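Local coordinates for protein phosphoribosylaminoimidazole carboxylase, ATPase subunit (Thermus thermophilus, PDB 3AW8) that probably catalyses the ATP-dependent carboxylation of 5-aminoimidazole ribonucleotide with bicarbonate to N5-carboxyaminoimidazole ribonucleotide in de novo purine biosynthesis, at residues A[244-249]-A[256-261]. Residues are numbered along the deposited sequence; the frame is centred on the assembly and turned at random.
With AMP (adenosine monophosphate), chain C.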
ATOM      1  N   ALA A 244       4.958  14.987 -14.337  1.00 45.04           N
ATOM      2  CA  ALA A 244       6.117  15.332 -13.521  1.00 44.83           C
ATOM      3  C   ALA A 244       6.976  16.381 -14.215  1.00 46.10           C
ATOM      4  O   ALA A 244       7.507  16.157 -15.307  1.00 43.78           O
ATOM      5  CB  ALA A 244       6.945  14.087 -13.228  1.00 44.34           C
ATOM      6  N   LEU A 245       7.107  17.530 -13.560  1.00 46.89           N
ATOM      7  CA  LEU A 245       7.890  18.640 -14.079  1.00 46.95           C
ATOM      8  C   LEU A 245       9.141  18.857 -13.234  1.00 46.73           C
ATOM      9  O   LEU A 245       9.060  19.045 -12.022  1.00 46.10           O
ATOM     10  CB  LEU A 245       7.037  19.909 -14.076  1.00 46.43           C
ATOM     11  CG  LEU A 245       6.455  20.415 -15.400  1.00 47.70           C
ATOM     12  CD1 LEU A 245       6.154  19.253 -16.331  1.00 45.26           C
ATOM     13  CD2 LEU A 245       5.206  21.253 -15.113  1.00 44.92           C
ATOM     14  N   GLU A 246      10.296  18.822 -13.885  1.00 47.34           N
ATOM     15  CA  GLU A 246      11.565  19.033 -13.208  1.00 49.53           C
ATOM     16  C   GLU A 246      12.122  20.413 -13.537  1.00 51.23           C
ATOM     17  O   GLU A 246      12.201  20.794 -14.701  1.00 52.48           O
ATOM     18  CB  GLU A 246      12.570  17.965 -13.626  1.00 49.37           C
ATOM     19  CG  GLU A 246      12.386  16.653 -12.901  1.00 53.15           C
ATOM     20  CD  GLU A 246      13.492  15.662 -13.202  1.00 55.53           C
ATOM     21  OE1 GLU A 246      13.430  15.014 -14.267  1.00 55.09           O
ATOM     22  OE2 GLU A 246      14.430  15.542 -12.377  1.00 57.57           O
ATOM     23  N   PHE A 247      12.503  21.166 -12.511  1.00 52.87           N
ATOM     24  CA  PHE A 247      13.065  22.498 -12.718  1.00 53.82           C
ATOM     25  C   PHE A 247      14.434  22.636 -12.061  1.00 54.61           C
ATOM     26  O   PHE A 247      14.856  21.787 -11.274  1.00 53.22           O
ATOM     27  CB  PHE A 247      12.160  23.590 -12.130  1.00 52.12           C
ATOM     28  CG  PHE A 247      10.776  23.615 -12.695  1.00 52.80           C
ATOM     29  CD1 PHE A 247       9.784  22.793 -12.175  1.00 54.12           C
ATOM     30  CD2 PHE A 247      10.453  24.479 -13.734  1.00 53.23           C
ATOM     31  CE1 PHE A 247       8.486  22.832 -12.680  1.00 55.36           C
ATOM     32  CE2 PHE A 247       9.159  24.527 -14.249  1.00 53.33           C
ATOM     33  CZ  PHE A 247       8.174  23.706 -13.723  1.00 55.98           C
ATOM     34  N   PHE A 248      15.126  23.713 -12.416  1.00 56.46           N
ATOM     35  CA  PHE A 248      16.413  24.046 -11.827  1.00 58.22           C
ATOM     36  C   PHE A 248      16.057  25.243 -10.961  1.00 60.69           C
ATOM     37  O   PHE A 248      15.337  26.132 -11.420  1.00 61.06           O
ATOM     38  CB  PHE A 248      17.413  24.502 -12.885  1.00 56.85           C
ATOM     39  CG  PHE A 248      17.991  23.392 -13.691  1.00 55.54           C
ATOM     40  CD1 PHE A 248      18.634  22.332 -13.072  1.00 55.81           C
ATOM     41  CD2 PHE A 248      17.919  23.415 -15.078  1.00 55.60           C
ATOM     42  CE1 PHE A 248      19.201  21.302 -13.826  1.00 55.43           C
ATOM     43  CE2 PHE A 248      18.481  22.391 -15.840  1.00 54.91           C
ATOM     44  CZ  PHE A 248      19.123  21.335 -15.212  1.00 53.76           C
ATOM     45  N   GLN A 249      16.519  25.268  -9.715  1.00 64.27           N
ATOM     46  CA  GLN A 249      16.222  26.411  -8.857  1.00 67.65           C
ATOM     47  C   GLN A 249      17.453  27.295  -8.725  1.00 68.79           C
ATOM     48  O   GLN A 249      18.468  26.890  -8.153  1.00 69.48           O
ATOM     49  CB  GLN A 249      15.769  25.975  -7.458  1.00 68.43           C
ATOM     50  CG  GLN A 249      15.133  27.123  -6.671  1.00 71.59           C
ATOM     51  CD  GLN A 249      14.918  26.817  -5.193  1.00 74.40           C
ATOM     52  OE1 GLN A 249      14.395  25.764  -4.829  1.00 75.53           O
ATOM     53  NE2 GLN A 249      15.309  27.755  -4.336  1.00 75.62           N
ATOM     54  N   PHE A 256      12.479  25.366 -16.372  1.00 63.52           N
ATOM     55  CA  PHE A 256      12.045  24.043 -16.803  1.00 60.70           C
ATOM     56  C   PHE A 256      13.202  23.238 -17.368  1.00 58.43           C
ATOM     57  O   PHE A 256      13.901  23.701 -18.262  1.00 58.57           O
ATOM     58  CB  PHE A 256      10.962  24.157 -17.876  1.00 62.08           C
ATOM     59  CG  PHE A 256      10.659  22.854 -18.566  1.00 63.89           C
ATOM     60  CD1 PHE A 256       9.845  21.903 -17.964  1.00 64.29           C
ATOM     61  CD2 PHE A 256      11.220  22.562 -19.806  1.00 64.23           C
ATOM     62  CE1 PHE A 256       9.593  20.676 -18.591  1.00 63.75           C
ATOM     63  CE2 PHE A 256      10.974  21.340 -20.436  1.00 63.89           C
ATOM     64  CZ  PHE A 256      10.160  20.397 -19.826  1.00 63.10           C
ATOM     65  N   ASN A 257      13.394  22.030 -16.851  1.00 56.95           N
ATOM     66  CA  ASN A 257      14.459  21.150 -17.325  1.00 55.68           C
ATOM     67  C   ASN A 257      13.888  19.971 -18.113  1.00 55.18           C
ATOM     68  O   ASN A 257      14.213  19.796 -19.281  1.00 53.44           O
ATOM     69  CB  ASN A 257      15.295  20.636 -16.145  1.00 55.86           C
ATOM     70  CG  ASN A 257      16.192  19.457 -16.523  1.00 56.64           C
ATOM     71  OD1 ASN A 257      16.920  19.505 -17.511  1.00 58.19           O
ATOM     72  ND2 ASN A 257      16.141  18.394 -15.726  1.00 57.72           N
ATOM     73  N   GLU A 258      13.033  19.173 -17.470  1.00 56.00           N
ATOM     74  CA  GLU A 258      12.423  17.996 -18.101  1.00 55.57           C
ATOM     75  C   GLU A 258      10.987  17.748 -17.666  1.00 53.94           C
ATOM     76  O   GLU A 258      10.574  18.148 -16.578  1.00 52.36           O
ATOM     77  CB  GLU A 258      13.204  16.726 -17.760  1.00 58.14           C
ATOM     78  CG  GLU A 258      14.425  16.453 -18.595  1.00 64.91           C
ATOM     79  CD  GLU A 258      15.053  15.108 -18.266  1.00 68.68           C
ATOM     80  OE1 GLU A 258      15.501  14.921 -17.111  1.00 69.36           O
ATOM     81  OE2 GLU A 258      15.095  14.238 -19.164  1.00 71.27           O
ATOM     82  N   MET A 259      10.238  17.066 -18.525  1.00 52.49           N
ATOM     83  CA  MET A 259       8.865  16.704 -18.213  1.00 51.42           C
ATOM     84  C   MET A 259       8.707  15.217 -18.527  1.00 48.87           C
ATOM     85  O   MET A 259       9.306  14.703 -19.470  1.00 48.81           O
ATOM     86  CB  MET A 259       7.867  17.544 -19.023  1.00 53.93           C
ATOM     87  CG  MET A 259       7.689  17.151 -20.477  1.00 59.13           C
ATOM     88  SD  MET A 259       5.975  16.645 -20.825  1.00 65.71           S
ATOM     89  CE  MET A 259       5.201  18.212 -21.145  1.00 64.96           C
ATOM     90  N   ALA A 260       7.934  14.521 -17.703  1.00 46.32           N
ATOM     91  CA  ALA A 260       7.687  13.094 -17.897  1.00 43.11           C
ATOM     92  C   ALA A 260       6.176  12.905 -17.803  1.00 40.85           C
ATOM     93  O   ALA A 260       5.566  13.238 -16.789  1.00 39.09           O
ATOM     94  CB  ALA A 260       8.399  12.279 -16.816  1.00 40.98           C
ATOM     95  N   PRO A 261       5.551  12.375 -18.863  1.00 39.31           N
ATOM     96  CA  PRO A 261       4.100  12.169 -18.849  1.00 38.68           C
ATOM     97  C   PRO A 261       3.711  10.935 -18.047  1.00 37.57           C
ATOM     98  O   PRO A 261       3.112  10.005 -18.596  1.00 39.02           O
ATOM     99  CB  PRO A 261       3.771  12.027 -20.328  1.00 37.46           C
ATOM    100  CG  PRO A 261       4.957  11.271 -20.838  1.00 37.80           C
ATOM    101  CD  PRO A 261       6.128  11.954 -20.154  1.00 38.64           C
TER
HETATM  102  P   AMP C 370      19.076  14.410 -18.101  1.00132.20           P
HETATM  103  O1P AMP C 370      17.978  13.711 -17.381  1.00131.72           O
HETATM  104  O2P AMP C 370      18.650  15.945 -18.374  1.00131.72           O
HETATM  105  O3P AMP C 370      19.354  13.667 -19.502  1.00131.30           O
HETATM  106  O5' AMP C 370      20.435  14.368 -17.209  1.00130.07           O
HETATM  107  C5' AMP C 370      20.197  15.069 -15.974  1.00126.64           C
HETATM  108  C4' AMP C 370      21.533  15.293 -15.238  1.00123.96           C
HETATM  109  O4' AMP C 370      22.417  16.185 -15.993  1.00121.96           O
HETATM  110  C3' AMP C 370      21.319  15.932 -13.854  1.00122.57           C
HETATM  111  O3' AMP C 370      22.176  15.318 -12.883  1.00122.87           O
HETATM  112  C2' AMP C 370      21.628  17.422 -14.054  1.00120.93           C
HETATM  113  O2' AMP C 370      22.272  17.977 -12.899  1.00120.03           O
HETATM  114  C1' AMP C 370      22.525  17.481 -15.311  1.00119.12           C
HETATM  115  N9  AMP C 370      22.095  18.579 -16.212  1.00115.57           N
HETATM  116  C8  AMP C 370      21.181  18.494 -17.233  1.00114.82           C
HETATM  117  N7  AMP C 370      21.042  19.647 -17.820  1.00113.54           N
HETATM  118  C5  AMP C 370      21.848  20.551 -17.226  1.00112.76           C
HETATM  119  C6  AMP C 370      22.123  21.932 -17.420  1.00112.06           C
HETATM  120  N6  AMP C 370      21.485  22.644 -18.421  1.00111.44           N
HETATM  121  N1  AMP C 370      23.021  22.537 -16.608  1.00111.57           N
HETATM  122  C2  AMP C 370      23.651  21.865 -15.633  1.00111.66           C
HETATM  123  N3  AMP C 370      23.420  20.566 -15.419  1.00112.13           N
HETATM  124  C4  AMP C 370      22.539  19.878 -16.179  1.00113.44           C
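Glu-246 and Glu-258 sit opposite each other in an antiparallel beta hairpin of the ATP-grasp domain, where a classic beta bulge sets Asn-257 and Glu-258 together against Glu-246. Glu-246 O accepts Asn-257 N at 2.8 Å and, more weakly, Glu-258 N, while Glu-246 N donates to Glu-258 O almost straight (169° at the hydrogen). From Glu-258, CB packs against Glu-246 OE1. With CG anti to the carbonyl carbon and the chain extended beyond CG, the carboxylate is carried to the AMP phosphate: OE1 lies 2.8 Å from AMP O1P, and OE2 is 3.4 Å from AMP O1P. The two acid groups run side by side, pointing the same way, planes 33° apart, a close like-charge pair with Glu-246 OE1 3.5 Å from Glu-258 OE1. Cutting Glu-258 back to an alanine would probably open a gap beside the phosphate and remove the oxygen that meets AMP O1P. At the bulge, Asn-257 CB lies over one face of the Phe-248 ring, a CH-pi contact 4.1 Å from the centroid. Phe-248 in turn borders the adenine, near Val-175 and Glu-180, which bind the nucleotide. Phe-248 and Glu-258 line the AMP pocket and Asn-257 and Glu-258 are predicted to bind ATP, so the hairpin probably walls the nucleotide site. On the other, apolar side, helix 97-107 stacks Phe-104 on Phe-256, and Leu-245 CD1 meets Met-259 CB at 3.6 Å.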